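Local coordinates for RegF protein (Neisseria gonorrhoeae, PDB 4HOJ) that binds glutathione and calcium and is a glutathione S-transferase homologue of the stringent starvation protein A type, probably acting in the starvation response, at residues Ile10-Glu24 / Arg187-Met201. Sequence-based numbering, arbitrary orientation. Where two conformers were deposited one is given.
With GSH (glutathione), chain C.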
# COMPACT_ATOMS: atom_id res chain seq x y z
N ILE A 10 10.80 -16.85 12.05
CA ILE A 10 12.26 -16.71 12.22
C ILE A 10 13.01 -16.62 10.90
O ILE A 10 14.14 -16.15 10.85
CB ILE A 10 12.83 -17.80 13.07
CG1 ILE A 10 12.65 -19.20 12.47
CG2 ILE A 10 12.17 -17.76 14.49
CD1 ILE A 10 13.38 -20.29 13.27
N THR A 11 12.38 -17.06 9.82
CA THR A 11 13.03 -16.89 8.49
C THR A 11 12.22 -15.98 7.59
O THR A 11 12.52 -15.90 6.40
CB THR A 11 13.36 -18.21 7.75
OG1 THR A 11 12.15 -18.92 7.52
CG2 THR A 11 14.32 -19.08 8.59
N CYS A 12 11.24 -15.26 8.13
CA CYS A 12 10.33 -14.51 7.29
C CYS A 12 10.91 -13.13 6.96
O CYS A 12 11.13 -12.34 7.89
CB CYS A 12 9.00 -14.36 8.05
SG CYS A 12 7.82 -13.26 7.25
N PRO A 13 11.08 -12.82 5.67
CA PRO A 13 11.66 -11.50 5.35
C PRO A 13 10.75 -10.35 5.75
O PRO A 13 11.24 -9.24 5.99
CB PRO A 13 11.92 -11.56 3.81
CG PRO A 13 10.93 -12.67 3.31
CD PRO A 13 10.88 -13.69 4.49
N PHE A 14 9.44 -10.56 5.77
CA PHE A 14 8.50 -9.49 6.12
C PHE A 14 8.53 -9.23 7.58
O PHE A 14 8.56 -8.07 8.01
CB PHE A 14 7.09 -9.84 5.61
CG PHE A 14 7.07 -10.06 4.12
CD1 PHE A 14 7.14 -8.98 3.27
CD2 PHE A 14 7.06 -11.32 3.59
CE1 PHE A 14 7.13 -9.14 1.91
CE2 PHE A 14 7.10 -11.52 2.20
CZ PHE A 14 7.14 -10.41 1.36
N SER A 15 8.67 -10.29 8.40
CA SER A 15 8.91 -10.12 9.85
C SER A 15 10.27 -9.45 10.14
O SER A 15 10.39 -8.66 11.08
CB SER A 15 8.89 -11.52 10.55
OG SER A 15 7.59 -12.14 10.41
N HIS A 16 11.25 -9.80 9.32
CA HIS A 16 12.58 -9.25 9.44
C HIS A 16 12.52 -7.71 9.31
O HIS A 16 13.17 -6.97 10.08
CB HIS A 16 13.44 -9.91 8.38
CG HIS A 16 14.90 -9.63 8.50
ND1 HIS A 16 15.78 -10.15 7.59
CD2 HIS A 16 15.62 -8.84 9.35
CE1 HIS A 16 17.01 -9.75 7.91
NE2 HIS A 16 16.95 -8.94 8.97
N ARG A 17 11.67 -7.19 8.41
CA ARG A 17 11.56 -5.74 8.26
C ARG A 17 11.13 -5.13 9.58
O ARG A 17 11.68 -4.09 10.01
CB ARG A 17 10.48 -5.32 7.22
CG ARG A 17 10.70 -5.76 5.83
CD ARG A 17 9.46 -5.38 5.01
NE ARG A 17 9.71 -5.42 3.56
CZ ARG A 17 8.72 -5.33 2.67
NH1 ARG A 17 7.43 -5.39 3.04
NH2 ARG A 17 9.07 -5.26 1.40
N CYS A 18 10.13 -5.74 10.22
CA CYS A 18 9.58 -5.16 11.46
C CYS A 18 10.57 -5.29 12.61
O CYS A 18 10.73 -4.36 13.40
CB CYS A 18 8.27 -5.85 11.81
SG CYS A 18 7.00 -5.70 10.52
N ARG A 19 11.30 -6.40 12.71
CA ARG A 19 12.36 -6.55 13.70
C ARG A 19 13.41 -5.48 13.51
O ARG A 19 13.87 -4.88 14.49
CB ARG A 19 12.92 -7.99 13.66
CG ARG A 19 11.94 -9.01 14.26
CD ARG A 19 12.57 -10.41 14.23
NE ARG A 19 12.23 -11.19 13.04
CZ ARG A 19 13.06 -11.54 12.05
NH1 ARG A 19 12.67 -12.47 11.14
NH2 ARG A 19 14.28 -11.06 12.00
N PHE A 20 13.77 -5.21 12.26
CA PHE A 20 14.77 -4.18 11.98
C PHE A 20 14.29 -2.80 12.51
O PHE A 20 15.02 -2.10 13.21
CB PHE A 20 15.03 -4.22 10.49
CG PHE A 20 16.19 -3.38 10.01
CD1 PHE A 20 17.08 -2.73 10.85
CD2 PHE A 20 16.37 -3.26 8.62
CE1 PHE A 20 18.15 -1.97 10.31
CE2 PHE A 20 17.41 -2.53 8.07
CZ PHE A 20 18.31 -1.86 8.92
N VAL A 21 13.03 -2.42 12.19
CA VAL A 21 12.51 -1.16 12.70
C VAL A 21 12.51 -1.14 14.21
O VAL A 21 12.90 -0.12 14.80
CB VAL A 21 11.08 -0.84 12.15
CG1 VAL A 21 10.52 0.43 12.83
CG2 VAL A 21 11.10 -0.63 10.67
N LEU A 22 12.07 -2.21 14.86
CA LEU A 22 11.97 -2.21 16.31
C LEU A 22 13.31 -1.99 16.96
O LEU A 22 13.42 -1.20 17.90
CB LEU A 22 11.27 -3.48 16.80
CG LEU A 22 9.77 -3.49 16.51
CD1 LEU A 22 9.25 -4.92 16.59
CD2 LEU A 22 9.03 -2.58 17.47
N TYR A 23 14.35 -2.64 16.45
CA TYR A 23 15.68 -2.41 17.00
C TYR A 23 16.27 -1.06 16.65
O TYR A 23 17.01 -0.49 17.46
CB TYR A 23 16.61 -3.56 16.63
CG TYR A 23 16.37 -4.81 17.47
CD1 TYR A 23 16.79 -4.83 18.79
CD2 TYR A 23 15.73 -5.93 16.97
CE1 TYR A 23 16.59 -5.94 19.57
CE2 TYR A 23 15.52 -7.06 17.75
CZ TYR A 23 15.96 -7.03 19.05
OH TYR A 23 15.80 -8.11 19.90
N GLU A 24 15.87 -0.48 15.51
CA GLU A 24 16.33 0.89 15.22
C GLU A 24 15.72 1.87 16.21
O GLU A 24 16.38 2.83 16.58
CB GLU A 24 15.95 1.33 13.77
CG GLU A 24 16.78 0.70 12.64
CD GLU A 24 18.15 1.33 12.51
OE1 GLU A 24 18.30 2.54 12.87
OE2 GLU A 24 19.09 0.67 12.06
N ARG A 187 24.76 -2.02 10.11
CA ARG A 187 24.10 -1.21 11.13
C ARG A 187 23.83 -2.09 12.37
O ARG A 187 23.37 -3.23 12.27
CB ARG A 187 22.78 -0.64 10.63
CG ARG A 187 22.92 0.35 9.47
CD ARG A 187 21.57 0.92 9.02
NE ARG A 187 20.89 1.71 10.08
CZ ARG A 187 21.08 3.02 10.22
NH1 ARG A 187 21.92 3.66 9.44
NH2 ARG A 187 20.45 3.65 11.19
N GLU A 188 24.12 -1.54 13.54
CA GLU A 188 23.94 -2.25 14.79
C GLU A 188 22.55 -2.88 14.89
O GLU A 188 22.42 -4.02 15.29
CB GLU A 188 24.17 -1.25 15.94
CG GLU A 188 24.06 -1.85 17.30
CD GLU A 188 24.40 -0.85 18.39
OE1 GLU A 188 23.60 0.09 18.61
OE2 GLU A 188 25.47 -0.97 19.01
N ALA A 189 21.51 -2.15 14.50
CA ALA A 189 20.14 -2.66 14.68
C ALA A 189 19.83 -3.72 13.66
O ALA A 189 18.99 -4.57 13.89
CB ALA A 189 19.11 -1.54 14.60
N PHE A 190 20.52 -3.67 12.51
CA PHE A 190 20.31 -4.73 11.55
C PHE A 190 20.81 -6.04 12.15
O PHE A 190 20.10 -7.07 12.09
CB PHE A 190 20.99 -4.42 10.21
CG PHE A 190 20.77 -5.51 9.21
CD1 PHE A 190 21.64 -6.60 9.18
CD2 PHE A 190 19.67 -5.48 8.35
CE1 PHE A 190 21.38 -7.66 8.30
CE2 PHE A 190 19.41 -6.54 7.47
CZ PHE A 190 20.29 -7.64 7.44
N ILE A 191 22.02 -6.02 12.65
CA ILE A 191 22.56 -7.22 13.27
C ILE A 191 21.73 -7.72 14.45
O ILE A 191 21.46 -8.94 14.55
CB ILE A 191 23.99 -7.01 13.69
CG1 ILE A 191 24.84 -6.76 12.45
CG2 ILE A 191 24.54 -8.21 14.46
CD1 ILE A 191 26.07 -5.94 12.76
N GLU A 192 21.27 -6.79 15.31
CA GLU A 192 20.39 -7.17 16.42
C GLU A 192 19.11 -7.84 15.97
O GLU A 192 18.60 -8.74 16.62
CB GLU A 192 19.97 -5.96 17.24
CG GLU A 192 21.06 -5.30 18.07
CD GLU A 192 20.53 -4.05 18.77
OE1 GLU A 192 20.02 -3.11 18.12
OE2 GLU A 192 20.63 -4.00 20.00
N ALA A 193 18.55 -7.38 14.85
CA ALA A 193 17.31 -7.89 14.35
C ALA A 193 17.35 -9.26 13.73
O ALA A 193 16.30 -9.94 13.62
CB ALA A 193 16.74 -6.92 13.34
N LEU A 194 18.54 -9.73 13.33
CA LEU A 194 18.66 -11.06 12.70
C LEU A 194 18.35 -12.15 13.71
O LEU A 194 18.85 -12.14 14.85
CB LEU A 194 20.10 -11.27 12.22
CG LEU A 194 20.54 -10.42 11.01
CD1 LEU A 194 22.05 -10.53 10.86
CD2 LEU A 194 19.85 -10.88 9.75
N THR A 195 17.55 -13.12 13.29
CA THR A 195 17.44 -14.32 14.09
C THR A 195 18.67 -15.26 13.86
O THR A 195 19.40 -15.10 12.86
CB THR A 195 16.14 -15.08 13.73
OG1 THR A 195 16.31 -15.69 12.45
CG2 THR A 195 14.90 -14.20 13.72
N PRO A 196 18.87 -16.28 14.72
CA PRO A 196 19.94 -17.24 14.42
C PRO A 196 19.78 -17.94 13.10
O PRO A 196 20.75 -18.20 12.42
CB PRO A 196 19.87 -18.23 15.59
CG PRO A 196 19.18 -17.54 16.64
CD PRO A 196 18.23 -16.54 16.02
N ALA A 197 18.51 -18.16 12.69
CA ALA A 197 18.29 -18.80 11.40
C ALA A 197 18.70 -17.86 10.27
O ALA A 197 19.30 -18.29 9.32
CB ALA A 197 16.79 -19.18 11.29
N GLU A 198 18.42 -16.56 10.42
CA GLU A 198 18.80 -15.63 9.34
C GLU A 198 20.31 -15.42 9.30
O GLU A 198 20.88 -15.26 8.19
CB GLU A 198 18.07 -14.29 9.55
CG GLU A 198 16.58 -14.36 9.16
CD GLU A 198 15.79 -13.24 9.74
OE1 GLU A 198 16.22 -12.55 10.71
OE2 GLU A 198 14.67 -13.00 9.21
N LYS A 199 20.98 -15.52 10.47
CA LYS A 199 22.43 -15.46 10.46
C LYS A 199 23.02 -16.59 9.65
O LYS A 199 24.08 -16.39 9.04
CB LYS A 199 22.97 -15.45 11.89
CG LYS A 199 22.62 -14.14 12.58
CD LYS A 199 23.28 -14.06 13.96
CE LYS A 199 22.81 -12.75 14.67
NZ LYS A 199 23.28 -12.83 16.09
N ALA A 200 22.37 -17.74 9.62
CA ALA A 200 22.82 -18.89 8.81
C ALA A 200 22.76 -18.68 7.29
O ALA A 200 23.33 -19.45 6.52
CB ALA A 200 22.02 -20.19 9.19
N MET A 201 22.06 -17.63 6.88
CA MET A 201 21.86 -17.32 5.43
C MET A 201 23.02 -16.66 4.73
O MET A 201 23.08 -16.68 3.51
CB MET A 201 20.59 -16.47 5.18
CG MET A 201 19.38 -17.13 5.72
SD MET A 201 17.99 -15.99 5.57
CE MET A 201 16.67 -17.07 6.07
N1 GSH C . 2.20 -8.78 2.62
CA1 GSH C . 2.69 -9.46 3.86
C1 GSH C . 3.49 -8.51 4.68
O11 GSH C . 3.49 -8.60 5.93
O12 GSH C . 4.17 -7.67 4.07
CB1 GSH C . 3.41 -10.77 3.54
CG1 GSH C . 3.70 -11.62 4.78
CD1 GSH C . 4.09 -13.03 4.37
OE1 GSH C . 4.19 -13.40 3.22
N2 GSH C . 4.37 -13.83 5.46
CA2 GSH C . 4.72 -15.23 5.22
C2 GSH C . 3.65 -16.06 5.90
O2 GSH C . 3.12 -15.84 6.98
CB2 GSH C . 6.02 -15.67 5.80
SG2 GSH C . 7.41 -14.73 5.24
N3 GSH C . 3.34 -17.29 5.18
CA3 GSH C . 2.34 -18.21 5.68
C3 GSH C . 1.25 -18.28 4.65
O31 GSH C . 1.14 -17.52 3.63
O32 GSH C . 0.38 -19.15 4.87
O HOH W 1 18.20 -7.15 10.44
O HOH W 2 18.17 -1.60 19.69
O HOH W 3 21.34 0.75 13.76
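Arg-19, bent at chi3 (-94°), meets Glu-198 end-on: NH1 bonds OE2 almost straight (2.8 Å), from above the carboxylate plane, while NH2 reaches OE1 on its syn side. NH2 also donates to Ala-193 O, and Thr-195 CG2 sits over the centre of one guanidinium face, with the backbone of Ser-15 and His-16 behind the other. Glu-198 OE1 takes a second bond from Thr-195 N, on its anti side; Thr-195 OG1 in turn accepts from Glu-198 N, completing a capping box, and donates to Ile-10 O (2.7 Å). The Glu-198 carboxylate lies over one face of the His-16 ring, whose ND1 is bonded to Arg-162. A water links His-16 NE2 to Phe-190 O. Phe-190, with CG anti to its backbone N (chi1 -180°), turns its edge onto the face of Phe-20 in a T-shaped pair (planes at 87°). Glu-192 CB lies over the Tyr-23 ring, a CH-pi contact 3.9 Å from the centroid. Farther along, Arg-187 grips Glu-24 side-on, NE to OE2 (2.9 Å) and NH2 to OE1. Helix 188-193 thus packs across the first helix of the thioredoxin-like domain, and 196-199 sits on the loop leading into it, beside glutathione-binding Cys-12, in a domain interface of the GST fold.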